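Local atomic coordinates of LysR family transcriptional regulator (PDB entry 5B7H), a protein that probably acts as a DNA-binding transcription factor of the LysR family, an OxyR-type regulator linked to hydrogen peroxide, seen here as its regulatory domain. Residues Q36-R41 against L45-R50; N56-L61 against D78-R83; T151-V156 against H172-N177; P166-D171 against R192-V197. The protein carries 1 engineered substitution. All coordinates share one frame; numbering follows the deposited sequence. Where two conformers were deposited one is given.

Interaction 1 of 4, residues Q36-R41 against L45-R50; sequences QEINQR and LNLLLR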
loop_
_atom_site.group_PDB
_atom_site.type_symbol
_atom_site.label_atom_id
_atom_site.label_comp_id
_atom_site.label_asym_id
_atom_site.label_seq_id
_atom_site.Cartn_x
_atom_site.Cartn_y
_atom_site.Cartn_z
ATOM N N GLN A 36 -4.915 11.807 -12.732
ATOM C CA GLN A 36 -5.704 13.016 -12.920
ATOM C C GLN A 36 -5.170 13.883 -14.056
ATOM O O GLN A 36 -5.948 14.506 -14.783
ATOM C CB GLN A 36 -5.711 13.818 -11.644
ATOM C CG GLN A 36 -6.413 13.108 -10.500
ATOM C CD GLN A 36 -7.835 12.686 -10.872
ATOM O OE1 GLN A 36 -8.677 13.518 -11.203
ATOM N NE2 GLN A 36 -8.118 11.377 -10.787
ATOM N N GLU A 37 -3.845 13.939 -14.220
ATOM C CA GLU A 37 -3.295 14.756 -15.288
ATOM C C GLU A 37 -3.589 14.155 -16.662
ATOM O O GLU A 37 -3.999 14.872 -17.575
ATOM C CB GLU A 37 -1.795 14.933 -15.077
ATOM C CG GLU A 37 -1.134 15.835 -16.089
ATOM C CD GLU A 37 -1.336 17.319 -15.815
ATOM O OE1 GLU A 37 -2.293 17.707 -15.101
ATOM O OE2 GLU A 37 -0.518 18.106 -16.338
ATOM N N ILE A 38 -3.390 12.841 -16.831
ATOM C CA ILE A 38 -3.670 12.252 -18.143
ATOM C C ILE A 38 -5.158 12.222 -18.478
ATOM O O ILE A 38 -5.527 12.338 -19.672
ATOM C CB ILE A 38 -3.014 10.893 -18.352
ATOM C CG1 ILE A 38 -3.635 9.861 -17.448
ATOM C CG2 ILE A 38 -1.467 10.989 -18.189
ATOM C CD1 ILE A 38 -3.205 8.453 -17.934
ATOM N N ASN A 39 -6.038 12.145 -17.464
ATOM C CA ASN A 39 -7.467 12.165 -17.748
ATOM C C ASN A 39 -7.834 13.412 -18.542
ATOM O O ASN A 39 -8.681 13.364 -19.444
ATOM C CB ASN A 39 -8.250 12.130 -16.442
ATOM C CG ASN A 39 -8.432 10.723 -15.888
ATOM O OD1 ASN A 39 -8.085 9.728 -16.516
ATOM N ND2 ASN A 39 -8.992 10.663 -14.681
ATOM N N GLN A 40 -7.210 14.539 -18.207
ATOM C CA GLN A 40 -7.506 15.796 -18.873
ATOM C C GLN A 40 -6.660 15.983 -20.128
ATOM O O GLN A 40 -7.186 16.314 -21.206
ATOM C CB GLN A 40 -7.239 16.918 -17.891
ATOM C CG GLN A 40 -7.564 18.268 -18.552
ATOM C CD GLN A 40 -7.324 19.416 -17.644
ATOM O OE1 GLN A 40 -6.212 19.611 -17.156
ATOM N NE2 GLN A 40 -8.360 20.209 -17.415
ATOM N N ARG A 41 -5.350 15.735 -20.028
ATOM C CA ARG A 41 -4.449 16.100 -21.108
ATOM C C ARG A 41 -4.410 15.058 -22.219
ATOM O O ARG A 41 -4.182 15.414 -23.393
ATOM C CB ARG A 41 -3.059 16.361 -20.536
ATOM C CG ARG A 41 -3.041 17.600 -19.642
ATOM C CD ARG A 41 -1.660 17.831 -19.031
ATOM N NE ARG A 41 -0.598 17.742 -20.029
ATOM C CZ ARG A 41 0.699 17.866 -19.751
ATOM N NH1 ARG A 41 1.602 17.782 -20.733
ATOM N NH2 ARG A 41 1.087 18.058 -18.497
ATOM N N LEU A 45 -5.903 7.933 -23.458
ATOM C CA LEU A 45 -4.884 7.024 -22.960
ATOM C C LEU A 45 -5.431 6.226 -21.787
ATOM O O LEU A 45 -5.852 6.810 -20.776
ATOM C CB LEU A 45 -3.644 7.789 -22.511
ATOM C CG LEU A 45 -2.437 6.929 -22.131
ATOM C CD1 LEU A 45 -1.987 6.018 -23.285
ATOM C CD2 LEU A 45 -1.328 7.852 -21.723
ATOM N N ASN A 46 -5.433 4.902 -21.925
ATOM C CA ASN A 46 -5.921 4.008 -20.879
ATOM C C ASN A 46 -4.695 3.390 -20.235
ATOM O O ASN A 46 -3.894 2.750 -20.927
ATOM C CB ASN A 46 -6.808 2.905 -21.463
ATOM C CG ASN A 46 -8.176 3.414 -21.855
ATOM O OD1 ASN A 46 -8.471 4.596 -21.692
ATOM N ND2 ASN A 46 -9.021 2.535 -22.351
ATOM N N LEU A 47 -4.532 3.581 -18.921
ATOM C CA LEU A 47 -3.333 3.151 -18.228
ATOM C C LEU A 47 -3.663 1.928 -17.385
ATOM O O LEU A 47 -4.308 2.055 -16.342
ATOM C CB LEU A 47 -2.812 4.316 -17.377
ATOM C CG LEU A 47 -1.361 4.519 -17.045
ATOM C CD1 LEU A 47 -0.495 4.495 -18.301
ATOM C CD2 LEU A 47 -1.270 5.852 -16.312
ATOM N N LEU A 48 -3.224 0.742 -17.823
ATOM C CA LEU A 48 -3.320 -0.495 -17.058
ATOM C C LEU A 48 -2.096 -0.513 -16.158
ATOM O O LEU A 48 -0.992 -0.195 -16.618
ATOM C CB LEU A 48 -3.321 -1.719 -17.988
ATOM C CG LEU A 48 -4.562 -1.749 -18.882
ATOM C CD1 LEU A 48 -4.433 -2.931 -19.800
ATOM C CD2 LEU A 48 -5.796 -2.005 -18.012
ATOM N N LEU A 49 -2.280 -0.814 -14.891
ATOM C CA LEU A 49 -1.253 -0.578 -13.883
ATOM C C LEU A 49 -0.872 -1.871 -13.188
ATOM O O LEU A 49 -1.750 -2.686 -12.848
ATOM C CB LEU A 49 -1.708 0.450 -12.814
ATOM C CG LEU A 49 -1.991 1.838 -13.379
ATOM C CD1 LEU A 49 -2.533 2.678 -12.216
ATOM C CD2 LEU A 49 -0.684 2.439 -13.833
ATOM N N ARG A 50 0.422 -2.045 -12.921
ATOM C CA ARG A 50 0.947 -3.168 -12.148
ATOM C C ARG A 50 1.870 -2.657 -11.067
ATOM O O ARG A 50 2.769 -1.852 -11.352
ATOM C CB ARG A 50 1.755 -4.065 -13.102
ATOM C CG ARG A 50 2.669 -5.053 -12.410
ATOM C CD ARG A 50 1.950 -6.243 -11.901
ATOM N NE ARG A 50 1.111 -6.792 -12.961
ATOM C CZ ARG A 50 1.539 -7.528 -14.000
ATOM N NH1 ARG A 50 2.844 -7.849 -14.147
ATOM N NH2 ARG A 50 0.645 -7.936 -14.918
#
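Ile38 on the helix and Leu47 on the strand lie across each other at about a right angle. The end of the isoleucine does the touching. Its CD1 comes to 3.6 Å from Leu47 CD2, and the same methyl, Ile38 CD1, is 4.2 Å from Leu47 CB. The methyl thus lies against the side of the leucine, near both CB and CD2. The first torsion of Ile38 explains this reach: at chi1 68°, CG1 sits between the backbone N and the carbonyl carbon, and with chi2 extended CD1 is carried out toward the strand. Leu47 has CG roughly anti to its backbone N, though its chi1 of -150° departs from the ideal. Leu45 adds a looser contact. Its CD2 is 4.3 Å from Ile38 CD1, so one methyl meets two leucines, two positions apart on the strand, whose CB atoms both point toward the helix. No hydrogen bond crosses the contact. Away from the strand, on the side facing helix 205-217, Arg41 NH2 binds Glu37 OE2 at 2.7 Å in a nearly straight salt bridge. Glu37 OE2 lies in the guanidinium plane and is met on its anti side, somewhat out of the carboxylate plane. Arg41 NH2 has a second partner in Glu217 of helix 205-217. The helix also borders the second subunit, where Asn39 ND2 bonds to Ala157 O of that neighbouring chain. The contact joins the helix and the second strand of the beta-alpha-beta unit made by strand 16-22, helix 27-41 and strand 45-51. Such a unit is part of the periplasmic-binding-protein type 2 fold of LysR regulatory domains.

Interaction 2 of 4, residues N56-L61 against D78-R83; sequences NLLTAL and DGMESR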
loop_
_atom_site.group_PDB
_atom_site.type_symbol
_atom_site.label_atom_id
_atom_site.label_comp_id
_atom_site.label_asym_id
_atom_site.label_seq_id
_atom_site.Cartn_x
_atom_site.Cartn_y
_atom_site.Cartn_z
ATOM N N ASN A 56 10.914 -7.850 -10.065
ATOM C CA ASN A 56 9.778 -8.448 -10.759
ATOM C C ASN A 56 9.300 -7.561 -11.907
ATOM O O ASN A 56 8.888 -8.052 -12.979
ATOM C CB ASN A 56 8.639 -8.719 -9.763
ATOM C CG ASN A 56 8.941 -9.912 -8.848
ATOM O OD1 ASN A 56 9.789 -10.744 -9.167
ATOM N ND2 ASN A 56 8.260 -9.980 -7.693
ATOM N N LEU A 57 9.328 -6.240 -11.694
ATOM C CA LEU A 57 8.899 -5.349 -12.770
ATOM C C LEU A 57 9.855 -5.427 -13.946
ATOM O O LEU A 57 9.417 -5.388 -15.105
ATOM C CB LEU A 57 8.830 -3.899 -12.284
ATOM C CG LEU A 57 7.721 -3.576 -11.268
ATOM C CD1 LEU A 57 7.868 -2.126 -10.783
ATOM C CD2 LEU A 57 6.358 -3.822 -11.922
ATOM N N LEU A 58 11.158 -5.491 -13.666
ATOM C CA LEU A 58 12.129 -5.577 -14.765
ATOM C C LEU A 58 11.939 -6.873 -15.576
ATOM O O LEU A 58 12.038 -6.869 -16.817
ATOM C CB LEU A 58 13.566 -5.435 -14.212
ATOM C CG LEU A 58 13.910 -3.958 -13.886
ATOM C CD1 LEU A 58 15.165 -3.955 -12.993
ATOM C CD2 LEU A 58 14.121 -3.130 -15.177
ATOM N N THR A 59 11.679 -8.001 -14.902
ATOM C CA THR A 59 11.407 -9.237 -15.641
ATOM C C THR A 59 10.168 -9.091 -16.527
ATOM O O THR A 59 10.195 -9.443 -17.717
ATOM C CB THR A 59 11.198 -10.337 -14.624
ATOM O OG1 THR A 59 12.392 -10.457 -13.822
ATOM C CG2 THR A 59 10.866 -11.663 -15.325
ATOM N N ALA A 60 9.097 -8.489 -15.984
ATOM C CA ALA A 60 7.906 -8.293 -16.794
ATOM C C ALA A 60 8.176 -7.362 -17.969
ATOM O O ALA A 60 7.691 -7.610 -19.089
ATOM C CB ALA A 60 6.810 -7.693 -15.912
ATOM N N LEU A 61 9.002 -6.319 -17.757
ATOM C CA LEU A 61 9.337 -5.435 -18.854
ATOM C C LEU A 61 10.137 -6.168 -19.926
ATOM O O LEU A 61 9.849 -6.016 -21.122
ATOM C CB LEU A 61 10.154 -4.254 -18.309
ATOM C CG LEU A 61 10.551 -3.206 -19.367
ATOM C CD1 LEU A 61 9.330 -2.488 -19.996
ATOM C CD2 LEU A 61 11.621 -2.236 -18.778
ATOM N N ASP A 78 20.615 -2.854 -16.841
ATOM C CA ASP A 78 21.381 -3.074 -18.058
ATOM C C ASP A 78 20.455 -3.446 -19.209
ATOM O O ASP A 78 19.576 -4.305 -19.073
ATOM C CB ASP A 78 22.411 -4.202 -17.824
ATOM C CG ASP A 78 23.337 -4.447 -19.048
ATOM O OD1 ASP A 78 24.530 -4.090 -18.981
ATOM O OD2 ASP A 78 22.890 -5.042 -20.065
ATOM N N GLY A 79 20.719 -2.853 -20.358
ATOM C CA GLY A 79 20.031 -3.193 -21.583
ATOM C C GLY A 79 18.721 -2.444 -21.782
ATOM O O GLY A 79 18.156 -2.510 -22.884
ATOM N N MET A 80 18.196 -1.782 -20.757
ATOM C CA MET A 80 16.979 -0.987 -20.920
ATOM C C MET A 80 17.318 0.471 -21.200
ATOM O O MET A 80 18.463 0.932 -21.071
ATOM C CB MET A 80 16.102 -1.042 -19.664
ATOM C CG MET A 80 15.738 -2.451 -19.168
ATOM S SD MET A 80 14.645 -3.311 -20.428
ATOM C CE MET A 80 15.860 -4.379 -21.144
ATOM N N GLU A 81 16.327 1.209 -21.639
ATOM C CA GLU A 81 16.505 2.630 -21.831
ATOM C C GLU A 81 15.816 3.306 -20.652
ATOM O O GLU A 81 14.801 2.827 -20.158
ATOM C CB GLU A 81 15.840 2.919 -23.157
ATOM C CG GLU A 81 15.747 4.238 -23.609
ATOM C CD GLU A 81 16.200 4.210 -25.036
ATOM O OE1 GLU A 81 16.235 3.108 -25.630
ATOM O OE2 GLU A 81 16.558 5.266 -25.544
ATOM N N SER A 82 16.398 4.375 -20.145
ATOM C CA SER A 82 15.819 5.086 -19.008
ATOM C C SER A 82 15.951 6.577 -19.148
ATOM O O SER A 82 16.804 7.096 -19.849
ATOM C CB SER A 82 16.337 4.597 -17.665
ATOM O OG SER A 82 17.644 5.037 -17.479
ATOM N N ARG A 83 15.077 7.269 -18.429
ATOM C CA ARG A 83 15.070 8.715 -18.389
ATOM C C ARG A 83 14.716 9.121 -16.967
ATOM O O ARG A 83 13.621 8.794 -16.506
ATOM C CB ARG A 83 14.000 9.253 -19.351
ATOM C CG ARG A 83 13.957 10.742 -19.402
ATOM C CD ARG A 83 13.240 11.210 -20.688
ATOM N NE ARG A 83 12.937 12.599 -20.544
ATOM C CZ ARG A 83 12.289 13.301 -21.436
ATOM N NH1 ARG A 83 11.830 12.703 -22.539
ATOM N NH2 ARG A 83 12.046 14.579 -21.168
#
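No ring, amide or carboxylate takes part where Leu58 and Leu61 meet Met80, so the contact has no flat face or edge of its own. The flat groups of the two segments bond elsewhere. Arg83 makes a salt bridge with Glu213 and a hydrogen bond with Asn209, and the amide of Asn56 donates to Asp52. What remains is a methionine thioether set against two leucines. Leu61 CD2 comes to 3.6 Å from Met80 SD, and the same methyl is 4.1 Å from Met80 CG. The two side chains run past each other in opposite directions, so they meet alongside rather than end on. Leu58, one helical turn earlier, makes a looser contact, with its CD2 4.4 Å from Met80 CG. Met80 is bent rather than extended. Its CG stands beside the backbone N (chi1 -54°), the chain bends again at chi2 and chi3, and its sulfur lies against Leu61. Leu61 has CG anti to its own backbone N, which carries CD2 to the sulfur. Val197 of the neighbouring strand 180-198 touches both Leu61 and Met80, and Leu69 of strand 68-73 lies against both leucines. Apolar groups thus surround much of the contact. Helix 54-62 follows strand 45-51 and precedes strand 68-73, two parallel strands of one sheet with strand 16-22 between them. The arrangement is that of a helix covering one face of an alpha/beta sheet, as in the type 2 periplasmic-binding-protein fold.

Interaction 3 of 4, residues T151-V156 against H172-N177; sequences TLVQMV and HGLLDN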
loop_
_atom_site.group_PDB
_atom_site.type_symbol
_atom_site.label_atom_id
_atom_site.label_comp_id
_atom_site.label_asym_id
_atom_site.label_seq_id
_atom_site.Cartn_x
_atom_site.Cartn_y
_atom_site.Cartn_z
ATOM N N THR A 151 3.170 -0.053 7.112
ATOM C CA THR A 151 3.390 -0.700 8.416
ATOM C C THR A 151 4.691 -0.226 9.058
ATOM O O THR A 151 4.785 -0.147 10.294
ATOM C CB THR A 151 3.299 -2.225 8.337
ATOM O OG1 THR A 151 4.250 -2.722 7.381
ATOM C CG2 THR A 151 1.884 -2.700 7.999
ATOM N N LEU A 152 5.673 0.150 8.242
ATOM C CA LEU A 152 6.867 0.792 8.773
ATOM C C LEU A 152 6.511 2.075 9.516
ATOM O O LEU A 152 6.958 2.308 10.664
ATOM C CB LEU A 152 7.809 1.087 7.608
ATOM C CG LEU A 152 9.100 1.852 7.886
ATOM C CD1 LEU A 152 9.929 1.135 8.919
ATOM C CD2 LEU A 152 9.845 2.005 6.532
ATOM N N VAL A 153 5.719 2.937 8.877
ATOM C CA VAL A 153 5.349 4.198 9.504
ATOM C C VAL A 153 4.503 3.956 10.750
ATOM O O VAL A 153 4.644 4.670 11.765
ATOM C CB VAL A 153 4.603 5.044 8.463
ATOM C CG1 VAL A 153 3.869 6.216 9.180
ATOM C CG2 VAL A 153 5.630 5.529 7.405
ATOM N N GLN A 154 3.640 2.930 10.725
ATOM C CA GLN A 154 2.848 2.618 11.915
ATOM C C GLN A 154 3.735 2.192 13.084
ATOM O O GLN A 154 3.452 2.549 14.229
ATOM C CB GLN A 154 1.816 1.532 11.619
ATOM C CG GLN A 154 0.689 2.036 10.692
ATOM C CD GLN A 154 0.050 0.945 9.850
ATOM O OE1 GLN A 154 0.484 -0.225 9.875
ATOM N NE2 GLN A 154 -0.914 1.340 9.041
ATOM N N MET A 155 4.797 1.427 12.835
ATOM C CA MET A 155 5.711 1.091 13.938
ATOM C C MET A 155 6.394 2.336 14.497
ATOM O O MET A 155 6.557 2.466 15.720
ATOM C CB MET A 155 6.766 0.069 13.522
ATOM C CG MET A 155 6.163 -1.309 13.300
ATOM S SD MET A 155 7.375 -2.594 12.995
ATOM C CE MET A 155 7.880 -2.227 11.313
ATOM N N VAL A 156 6.771 3.280 13.625
ATOM C CA VAL A 156 7.330 4.537 14.120
ATOM C C VAL A 156 6.272 5.276 14.922
ATOM O O VAL A 156 6.561 5.843 15.987
ATOM C CB VAL A 156 7.870 5.359 12.930
ATOM C CG1 VAL A 156 8.274 6.784 13.398
ATOM C CG2 VAL A 156 9.096 4.651 12.318
ATOM N N HIS A 172 1.185 13.152 0.111
ATOM C CA HIS A 172 -0.036 12.390 -0.131
ATOM C C HIS A 172 -0.706 11.907 1.142
ATOM O O HIS A 172 -1.597 11.038 1.092
ATOM C CB HIS A 172 0.257 11.260 -1.123
ATOM C CG HIS A 172 0.193 11.723 -2.542
ATOM N ND1 HIS A 172 -0.992 11.768 -3.251
ATOM C CD2 HIS A 172 1.149 12.226 -3.364
ATOM C CE1 HIS A 172 -0.761 12.283 -4.450
ATOM N NE2 HIS A 172 0.527 12.555 -4.551
ATOM N N GLY A 173 -0.318 12.462 2.270
ATOM C CA GLY A 173 -1.041 12.256 3.510
ATOM C C GLY A 173 -0.702 11.007 4.308
ATOM O O GLY A 173 -1.486 10.631 5.185
ATOM N N LEU A 174 0.405 10.324 4.003
ATOM C CA LEU A 174 0.689 9.057 4.676
ATOM C C LEU A 174 0.755 9.260 6.190
ATOM O O LEU A 174 0.405 8.324 6.959
ATOM C CB LEU A 174 2.018 8.484 4.147
ATOM C CG LEU A 174 2.366 7.095 4.729
ATOM C CD1 LEU A 174 1.392 6.033 4.222
ATOM C CD2 LEU A 174 3.801 6.779 4.297
ATOM N N LEU A 175 1.213 10.448 6.637
ATOM C CA LEU A 175 1.379 10.645 8.074
ATOM C C LEU A 175 0.126 11.167 8.759
ATOM O O LEU A 175 0.123 11.294 9.995
ATOM C CB LEU A 175 2.531 11.612 8.365
ATOM C CG LEU A 175 3.790 11.362 7.528
ATOM C CD1 LEU A 175 4.854 12.344 7.974
ATOM C CD2 LEU A 175 4.306 9.959 7.619
ATOM N N ASP A 176 -0.938 11.418 8.026
ATOM C CA ASP A 176 -2.129 12.036 8.638
ATOM C C ASP A 176 -2.648 11.213 9.817
ATOM O O ASP A 176 -2.758 9.960 9.775
ATOM C CB ASP A 176 -3.258 12.110 7.625
ATOM C CG ASP A 176 -3.110 13.275 6.661
ATOM O OD1 ASP A 176 -2.257 14.177 6.884
ATOM O OD2 ASP A 176 -3.889 13.278 5.667
ATOM N N ASN A 177 -2.955 11.930 10.893
ATOM C CA ASN A 177 -3.584 11.350 12.075
ATOM C C ASN A 177 -2.702 10.328 12.809
ATOM O O ASN A 177 -3.194 9.638 13.722
ATOM C CB ASN A 177 -4.994 10.792 11.770
ATOM C CG ASN A 177 -5.917 11.859 11.370
ATOM O OD1 ASN A 177 -5.957 12.876 12.033
ATOM N ND2 ASN A 177 -6.691 11.648 10.308
#
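Val153 stands on a regular helical turn of 151-156, while Leu174 and Leu175 are the two central residues of a type I beta turn running from Gly173 to Asp176. The turn is closed by Asp176 N bonding to Gly173 O at 3.0 Å. Gly173, with phi 85°, is the C-prime residue of a Schellman motif ending helix 167-171, in which Leu174 N reaches Ala169 O and Gly173 N reaches Ile170 O. The two leucines take one branch each of the valine. Val153 CG2 is 3.8 Å from Leu174 CD2, and Val153 CG1 is 4.1 Å from Leu175 CD2. Leu175 crosses the valine at about a right angle. The leucines start differently: CG of Leu174 is anti to its backbone N, whereas CG of Leu175 lies beside it (chi1 -44°), and both CD2 methyls end up at the valine. Leu180 of strand 180-198 also touches Val153 and Leu175. On the helix, Gln154 NE2 bonds to Ala27 O of the second subunit. Between these two segments the contact is made by methyl groups, with no hydrogen bond. The turn's shape is set by its own turn bond and by the Schellman bonds to helix 167-171.

Interaction 4 of 4, residues P166-D171 against R192-V197; sequences PQMAID and RDIGLV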
loop_
_atom_site.group_PDB
_atom_site.type_symbol
_atom_site.label_atom_id
_atom_site.label_comp_id
_atom_site.label_asym_id
_atom_site.label_seq_id
_atom_site.Cartn_x
_atom_site.Cartn_y
_atom_site.Cartn_z
ATOM N N PRO A 166 9.911 8.916 1.846
ATOM C CA PRO A 166 9.993 9.824 0.702
ATOM C C PRO A 166 8.957 10.939 0.793
ATOM O O PRO A 166 7.832 10.762 1.286
ATOM C CB PRO A 166 9.696 8.892 -0.490
ATOM C CG PRO A 166 8.823 7.817 0.062
ATOM C CD PRO A 166 9.251 7.633 1.530
ATOM N N GLN A 167 9.374 12.093 0.280
ATOM C CA GLN A 167 8.548 13.282 0.296
ATOM C C GLN A 167 7.213 13.048 -0.364
ATOM O O GLN A 167 6.188 13.536 0.132
ATOM C CB GLN A 167 9.264 14.459 -0.355
ATOM C CG GLN A 167 8.503 15.784 -0.113
ATOM C CD GLN A 167 8.455 16.168 1.358
ATOM O OE1 GLN A 167 9.475 16.092 2.052
ATOM N NE2 GLN A 167 7.292 16.603 1.828
ATOM N N MET A 168 7.179 12.262 -1.462
ATOM C CA MET A 168 5.878 12.107 -2.103
ATOM C C MET A 168 4.862 11.419 -1.198
ATOM O O MET A 168 3.652 11.641 -1.334
ATOM C CB MET A 168 5.993 11.408 -3.462
ATOM C CG MET A 168 6.558 9.995 -3.359
ATOM S SD MET A 168 6.449 9.080 -4.949
ATOM C CE MET A 168 7.585 10.051 -5.962
ATOM N N ALA A 169 5.322 10.562 -0.283
ATOM C CA ALA A 169 4.379 9.945 0.656
ATOM C C ALA A 169 3.822 10.975 1.629
ATOM O O ALA A 169 2.605 10.957 1.938
ATOM C CB ALA A 169 5.063 8.785 1.391
ATOM N N ILE A 170 4.694 11.851 2.141
ATOM C CA ILE A 170 4.241 12.913 3.031
ATOM C C ILE A 170 3.239 13.803 2.322
ATOM O O ILE A 170 2.180 14.157 2.888
ATOM C CB ILE A 170 5.443 13.730 3.522
ATOM C CG1 ILE A 170 6.395 12.817 4.288
ATOM C CG2 ILE A 170 4.948 14.838 4.417
ATOM C CD1 ILE A 170 7.694 13.533 4.673
ATOM N N ASP A 171 3.549 14.164 1.068
ATOM C CA ASP A 171 2.672 15.083 0.329
ATOM C C ASP A 171 1.305 14.472 0.024
ATOM O O ASP A 171 0.347 15.223 -0.216
ATOM C CB ASP A 171 3.355 15.443 -0.978
ATOM C CG ASP A 171 4.584 16.342 -0.769
ATOM O OD1 ASP A 171 5.362 16.542 -1.738
ATOM O OD2 ASP A 171 4.800 16.862 0.353
ATOM N N ARG A 192 16.007 10.568 -3.762
ATOM C CA ARG A 192 16.108 9.486 -4.748
ATOM C C ARG A 192 15.679 10.039 -6.106
ATOM O O ARG A 192 14.769 10.870 -6.203
ATOM C CB ARG A 192 15.281 8.214 -4.388
ATOM C CG ARG A 192 13.794 8.527 -4.196
ATOM C CD ARG A 192 13.055 7.252 -3.848
ATOM N NE ARG A 192 11.656 7.589 -3.667
ATOM C CZ ARG A 192 10.677 6.692 -3.536
ATOM N NH1 ARG A 192 10.935 5.388 -3.568
ATOM N NH2 ARG A 192 9.420 7.100 -3.391
ATOM N N ASP A 193 16.350 9.607 -7.165
ATOM C CA ASP A 193 15.896 9.894 -8.523
ATOM C C ASP A 193 14.694 9.020 -8.864
ATOM O O ASP A 193 14.581 7.871 -8.430
ATOM C CB ASP A 193 16.995 9.567 -9.532
ATOM C CG ASP A 193 18.054 10.625 -9.650
ATOM O OD1 ASP A 193 17.819 11.839 -9.387
ATOM O OD2 ASP A 193 19.194 10.244 -10.060
ATOM N N ILE A 194 13.771 9.577 -9.634
ATOM C CA ILE A 194 12.642 8.843 -10.161
ATOM C C ILE A 194 12.832 8.806 -11.672
ATOM O O ILE A 194 13.157 9.833 -12.295
ATOM C CB ILE A 194 11.338 9.597 -9.821
ATOM C CG1 ILE A 194 11.234 9.861 -8.305
ATOM C CG2 ILE A 194 10.104 8.804 -10.382
ATOM C CD1 ILE A 194 11.229 8.647 -7.484
ATOM N N GLY A 195 12.585 7.645 -12.274
ATOM C CA GLY A 195 12.745 7.596 -13.712
ATOM C C GLY A 195 11.774 6.655 -14.384
ATOM O O GLY A 195 11.117 5.848 -13.740
ATOM N N LEU A 196 11.699 6.795 -15.704
ATOM C CA LEU A 196 10.936 5.895 -16.558
ATOM C C LEU A 196 11.926 4.947 -17.231
ATOM O O LEU A 196 13.032 5.349 -17.611
ATOM C CB LEU A 196 10.132 6.614 -17.649
ATOM C CG LEU A 196 8.730 7.057 -17.163
ATOM C CD1 LEU A 196 8.822 8.137 -16.017
ATOM C CD2 LEU A 196 7.893 7.552 -18.392
ATOM N N VAL A 197 11.514 3.704 -17.419
ATOM C CA VAL A 197 12.381 2.658 -17.982
ATOM C C VAL A 197 11.581 1.858 -18.997
ATOM O O VAL A 197 10.454 1.436 -18.708
ATOM C CB VAL A 197 12.883 1.711 -16.879
ATOM C CG1 VAL A 197 13.845 0.631 -17.450
ATOM C CG2 VAL A 197 13.654 2.528 -15.811
#
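Pro166 and Arg192 make the tight part of this contact. Arg192 NH2 lies 3.4 Å from Pro166 CB, and the same nitrogen is 3.6 Å from Pro166 CG. The ring comes at the guanidinium obliquely, as does the thioether of Met168, whose SD is 3.9 Å from Arg192 NH2. Arg192 starts from a crowded position, with CG between the backbone N and the carbonyl carbon (chi1 57°), then runs straight to NE. That run brings the guanidinium beside Pro166, the N-cap residue, and Asp88 pairs with it there. The polar atoms of Arg192 have partners outside the segments, among them Asp88, in a salt bridge at NE, and Thr25 at NH1. Asp88 also accepts the backbone N of Met168, so one carboxylate serves both segments. Packing is looser further along the strand. Met168 CE and Ile194 CD1 meet tip to tip at 4.2 Å, and Phe29 of helix 27-41 lies against Met168. The solvent side lies at the far end of the helix turn. There Gln167 NE2 donates to Asp171 OD2 at 2.9 Å. The amide nitrogen comes from above the carboxylate plane of Asp171, and Asp171 OD2 lies in the amide plane of Gln167. Asp171 is exposed. A sulfate ion, probably from the crystallisation liquor, sits about 5 Å from the Arg192 side chain. Strands 180-198 and 81-95 are long neighbours in the sheet. Paired long strands that link two subdomains are characteristic of LysR regulatory domains, and this contact lies close to the centre of the chain, on one of those strands.

Interactions 1, 2 and 4 are buried and all reach the mixed sheet, whereas interaction 3 is only partly buried. Interactions 1 and 2 involve successive helices that pack on that sheet, and Arg50 packs on Leu57 where they touch. Interactions 2 and 4 share neighbouring strands, with Arg83 O probably accepting a hydrogen bond from Leu196 N. Interaction 4 lies near the centre of the chain and continues into interaction 3 through helix 167-171. Interactions 2 and 3 lie on opposite sides of that centre. Across their segments the first three are apolar, while interaction 4 brings a charged arginine among apolar groups. Interactions 1 and 3 also border the second subunit.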